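Local atomic coordinates of protein A52 (Vaccinia virus, PDB entry 2VVW), a protein that suppresses host innate immune signalling as a Bcl-2-like protein, binding IRAK2 to inhibit NF-kappaB and TRAF6 to activate p38 and induce IL-10. Residues A[22-30]-A[122-130]. Residues are numbered along the deposited sequence; the frame is centred on the assembly and turned at random.
Sequences FTILEEYFM and WKYCLRAIK
The Phe-29 ring takes Cys-125 over one face and Tyr-28 CD2 of its own helix over the other. Cys-125 CB sits 3.9 Å from the centroid of the Phe-29 ring, 15° off its normal, a CH-pi contact, while the sulfur approaches more obliquely. The indole of Trp-122 also has a neighbour on each face, both set toward the rim: Lys-123 CD on one, Met-30 CA on the other, 3.9 Å from the centroid of the six-membered ring. With chi1 at 75°, Trp-122 CG is flanked by its own N and C, and the indole lies along the last turn of 22-30, near Glu-26 O and the Met-30 backbone, with Trp-122 CZ3 3.7 Å from Met-30 CB. At the other end, the Phe-22 ring receives Ile-129 CG2 at its edge, 3.9 Å from Phe-22 CE1, and the extended Lys-130 chain crosses it, CE reaching 3.6 Å from Phe-22 CZ. Midway, Leu-126 CD2 rests 3.7 Å from Glu-26 CA. No hydrogen bond links the two segments, whose axes approach to 9.4 Å and run roughly antiparallel, at 148°. The Trp-122 NE1 hydrogen bond goes instead to Tyr-31 of the second subunit, whose Met-30 also packs on Trp-122. Within the all-helical Bcl-2-like fold, Phe-29, Trp-122 and Ile-129 also touch helix 96-115, so helices 21-35 and 123-132 pack together against that helix.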
loop_
_atom_site.group_PDB
_atom_site.type_symbol
_atom_site.label_atom_id
_atom_site.label_comp_id
_atom_site.label_asym_id
_atom_site.label_seq_id
_atom_site.Cartn_x
_atom_site.Cartn_y
_atom_site.Cartn_z
ATOM N N PHE A 22 5.571 3.358 -12.876
ATOM C CA PHE A 22 5.754 2.279 -11.897
ATOM C C PHE A 22 5.032 2.547 -10.562
ATOM O O PHE A 22 4.424 1.643 -9.987
ATOM C CB PHE A 22 7.229 1.963 -11.641
ATOM C CG PHE A 22 7.419 0.656 -10.903
ATOM C CD1 PHE A 22 7.285 -0.557 -11.567
ATOM C CD2 PHE A 22 7.664 0.642 -9.530
ATOM C CE1 PHE A 22 7.433 -1.761 -10.882
ATOM C CE2 PHE A 22 7.810 -0.567 -8.839
ATOM C CZ PHE A 22 7.684 -1.756 -9.509
ATOM N N THR A 23 5.058 3.793 -10.096
ATOM C CA THR A 23 4.315 4.163 -8.885
ATOM C C THR A 23 2.819 3.958 -9.057
ATOM O O THR A 23 2.143 3.495 -8.143
ATOM C CB THR A 23 4.556 5.598 -8.497
ATOM O OG1 THR A 23 5.961 5.818 -8.390
ATOM C CG2 THR A 23 3.883 5.915 -7.149
ATOM N N ILE A 24 2.306 4.321 -10.229
ATOM C CA ILE A 24 0.905 4.128 -10.542
ATOM C C ILE A 24 0.537 2.656 -10.441
ATOM O O ILE A 24 -0.491 2.289 -9.831
ATOM C CB ILE A 24 0.554 4.685 -11.958
ATOM C CG1 ILE A 24 0.576 6.232 -11.952
ATOM C CG2 ILE A 24 -0.786 4.205 -12.401
ATOM C CD1 ILE A 24 0.558 6.858 -13.354
ATOM N N LEU A 25 1.368 1.801 -11.032
ATOM C CA LEU A 25 1.120 0.373 -10.988
ATOM C C LEU A 25 1.276 -0.207 -9.574
ATOM O O LEU A 25 0.504 -1.072 -9.180
ATOM C CB LEU A 25 1.996 -0.381 -12.003
ATOM C CG LEU A 25 1.752 -0.088 -13.494
ATOM C CD1 LEU A 25 2.808 -0.754 -14.342
ATOM C CD2 LEU A 25 0.384 -0.542 -13.906
ATOM N N GLU A 26 2.243 0.283 -8.807
ATOM C CA GLU A 26 2.392 -0.129 -7.396
ATOM C C GLU A 26 1.100 0.116 -6.645
ATOM O O GLU A 26 0.612 -0.770 -5.969
ATOM C CB GLU A 26 3.513 0.615 -6.666
ATOM C CG GLU A 26 4.930 0.205 -7.007
ATOM C CD GLU A 26 5.992 0.971 -6.188
ATOM O OE1 GLU A 26 6.841 0.310 -5.542
ATOM O OE2 GLU A 26 5.967 2.227 -6.177
ATOM N N GLU A 27 0.557 1.323 -6.771
ATOM C CA GLU A 27 -0.661 1.693 -6.059
ATOM C C GLU A 27 -1.865 0.943 -6.588
ATOM O O GLU A 27 -2.755 0.580 -5.818
ATOM C CB GLU A 27 -0.887 3.212 -6.109
ATOM C CG GLU A 27 0.133 3.977 -5.283
ATOM C CD GLU A 27 -0.300 5.360 -4.834
ATOM O OE1 GLU A 27 -1.457 5.788 -5.096
ATOM O OE2 GLU A 27 0.556 6.027 -4.204
ATOM N N TYR A 28 -1.908 0.719 -7.902
ATOM C CA TYR A 28 -2.985 -0.071 -8.516
ATOM C C TYR A 28 -3.052 -1.495 -7.944
ATOM O O TYR A 28 -4.096 -1.971 -7.496
ATOM C CB TYR A 28 -2.768 -0.135 -10.028
ATOM C CG TYR A 28 -3.789 -0.969 -10.751
ATOM C CD1 TYR A 28 -5.112 -0.520 -10.884
ATOM C CD2 TYR A 28 -3.455 -2.212 -11.280
ATOM C CE1 TYR A 28 -6.058 -1.266 -11.532
ATOM C CE2 TYR A 28 -4.403 -2.974 -11.943
ATOM C CZ TYR A 28 -5.709 -2.498 -12.063
ATOM O OH TYR A 28 -6.660 -3.242 -12.720
ATOM N N PHE A 29 -1.922 -2.174 -7.936
ATOM C CA PHE A 29 -1.874 -3.510 -7.356
ATOM C C PHE A 29 -2.103 -3.538 -5.852
ATOM O O PHE A 29 -2.775 -4.443 -5.353
ATOM C CB PHE A 29 -0.595 -4.236 -7.766
ATOM C CG PHE A 29 -0.554 -4.563 -9.230
ATOM C CD1 PHE A 29 -1.530 -5.355 -9.806
ATOM C CD2 PHE A 29 0.444 -4.074 -10.038
ATOM C CE1 PHE A 29 -1.493 -5.653 -11.157
ATOM C CE2 PHE A 29 0.473 -4.368 -11.388
ATOM C CZ PHE A 29 -0.487 -5.147 -11.943
ATOM N N MET A 30 -1.628 -2.516 -5.146
ATOM C CA MET A 30 -1.870 -2.408 -3.709
ATOM C C MET A 30 -3.357 -2.269 -3.455
ATOM O O MET A 30 -3.922 -3.025 -2.689
ATOM C CB MET A 30 -1.134 -1.195 -3.147
ATOM C CG MET A 30 -1.414 -0.857 -1.710
ATOM S SD MET A 30 -0.656 0.719 -1.282
ATOM C CE MET A 30 -1.782 1.902 -2.077
ATOM N N TRP A 122 0.280 -9.642 -3.215
ATOM C CA TRP A 122 0.214 -8.550 -4.184
ATOM C C TRP A 122 1.611 -8.056 -4.522
ATOM O O TRP A 122 1.860 -7.638 -5.635
ATOM C CB TRP A 122 -0.674 -7.392 -3.680
ATOM C CG TRP A 122 -0.069 -6.529 -2.614
ATOM C CD1 TRP A 122 -0.117 -6.738 -1.260
ATOM C CD2 TRP A 122 0.651 -5.314 -2.800
ATOM N NE1 TRP A 122 0.535 -5.735 -0.596
ATOM C CE2 TRP A 122 1.019 -4.843 -1.512
ATOM C CE3 TRP A 122 1.044 -4.581 -3.923
ATOM C CZ2 TRP A 122 1.771 -3.682 -1.324
ATOM C CZ3 TRP A 122 1.794 -3.426 -3.732
ATOM C CH2 TRP A 122 2.143 -2.989 -2.435
ATOM N N LYS A 123 2.528 -8.124 -3.567
ATOM C CA LYS A 123 3.928 -7.714 -3.824
ATOM C C LYS A 123 4.562 -8.468 -4.996
ATOM O O LYS A 123 5.484 -7.956 -5.660
ATOM C CB LYS A 123 4.763 -7.931 -2.581
ATOM C CG LYS A 123 4.369 -7.084 -1.363
ATOM C CD LYS A 123 4.718 -5.627 -1.527
ATOM C CE LYS A 123 4.746 -4.906 -0.165
ATOM N NZ LYS A 123 5.671 -5.518 0.851
ATOM N N TYR A 124 4.108 -9.694 -5.239
ATOM C CA TYR A 124 4.646 -10.489 -6.355
ATOM C C TYR A 124 4.262 -9.914 -7.727
ATOM O O TYR A 124 4.966 -10.144 -8.704
ATOM C CB TYR A 124 4.208 -11.958 -6.249
ATOM C CG TYR A 124 4.998 -12.712 -5.226
ATOM C CD1 TYR A 124 6.142 -13.404 -5.592
ATOM C CD2 TYR A 124 4.632 -12.697 -3.876
ATOM C CE1 TYR A 124 6.892 -14.094 -4.657
ATOM C CE2 TYR A 124 5.384 -13.379 -2.927
ATOM C CZ TYR A 124 6.509 -14.079 -3.325
ATOM O OH TYR A 124 7.269 -14.760 -2.401
ATOM N N CYS A 125 3.127 -9.209 -7.805
ATOM C CA CYS A 125 2.781 -8.474 -9.021
ATOM C C CYS A 125 3.885 -7.492 -9.399
ATOM O O CYS A 125 4.225 -7.369 -10.566
ATOM C CB CYS A 125 1.467 -7.739 -8.865
ATOM S SG CYS A 125 0.095 -8.820 -8.453
ATOM N N LEU A 126 4.459 -6.811 -8.413
ATOM C CA LEU A 126 5.515 -5.839 -8.688
ATOM C C LEU A 126 6.756 -6.547 -9.166
ATOM O O LEU A 126 7.437 -6.058 -10.086
ATOM C CB LEU A 126 5.867 -4.985 -7.460
ATOM C CG LEU A 126 4.712 -4.421 -6.624
ATOM C CD1 LEU A 126 5.226 -3.664 -5.375
ATOM C CD2 LEU A 126 3.836 -3.558 -7.482
ATOM N N ARG A 127 7.088 -7.679 -8.534
ATOM C CA ARG A 127 8.270 -8.449 -8.953
ATOM C C ARG A 127 8.085 -8.883 -10.406
ATOM O O ARG A 127 8.992 -8.797 -11.199
ATOM C CB ARG A 127 8.492 -9.669 -8.041
ATOM C CG ARG A 127 9.844 -10.352 -8.223
ATOM C CD ARG A 127 10.032 -11.581 -7.326
ATOM N NE ARG A 127 9.792 -11.336 -5.903
ATOM C CZ ARG A 127 10.057 -12.220 -4.934
ATOM N NH1 ARG A 127 10.582 -13.406 -5.221
ATOM N NH2 ARG A 127 9.801 -11.919 -3.664
ATOM N N ALA A 128 6.889 -9.339 -10.741
ATOM C CA ALA A 128 6.592 -9.784 -12.107
ATOM C C ALA A 128 6.770 -8.651 -13.127
ATOM O O ALA A 128 7.390 -8.852 -14.172
ATOM C CB ALA A 128 5.152 -10.338 -12.174
ATOM N N ILE A 129 6.219 -7.470 -12.811
ATOM C CA ILE A 129 6.308 -6.275 -13.684
ATOM C C ILE A 129 7.748 -5.909 -13.946
ATOM O O ILE A 129 8.128 -5.646 -15.083
ATOM C CB ILE A 129 5.575 -5.024 -13.066
ATOM C CG1 ILE A 129 4.061 -5.232 -13.026
ATOM C CG2 ILE A 129 5.904 -3.739 -13.833
ATOM C CD1 ILE A 129 3.408 -5.476 -14.336
ATOM N N LYS A 130 8.562 -5.923 -12.896
ATOM C CA LYS A 130 9.991 -5.623 -13.044
ATOM C C LYS A 130 10.733 -6.636 -13.933
ATOM O O LYS A 130 11.677 -6.265 -14.631
ATOM C CB LYS A 130 10.663 -5.542 -11.672
ATOM C CG LYS A 130 10.367 -4.263 -10.876
ATOM C CD LYS A 130 10.726 -4.458 -9.389
ATOM C CE LYS A 130 10.886 -3.132 -8.628
ATOM N NZ LYS A 130 10.864 -3.309 -7.117
#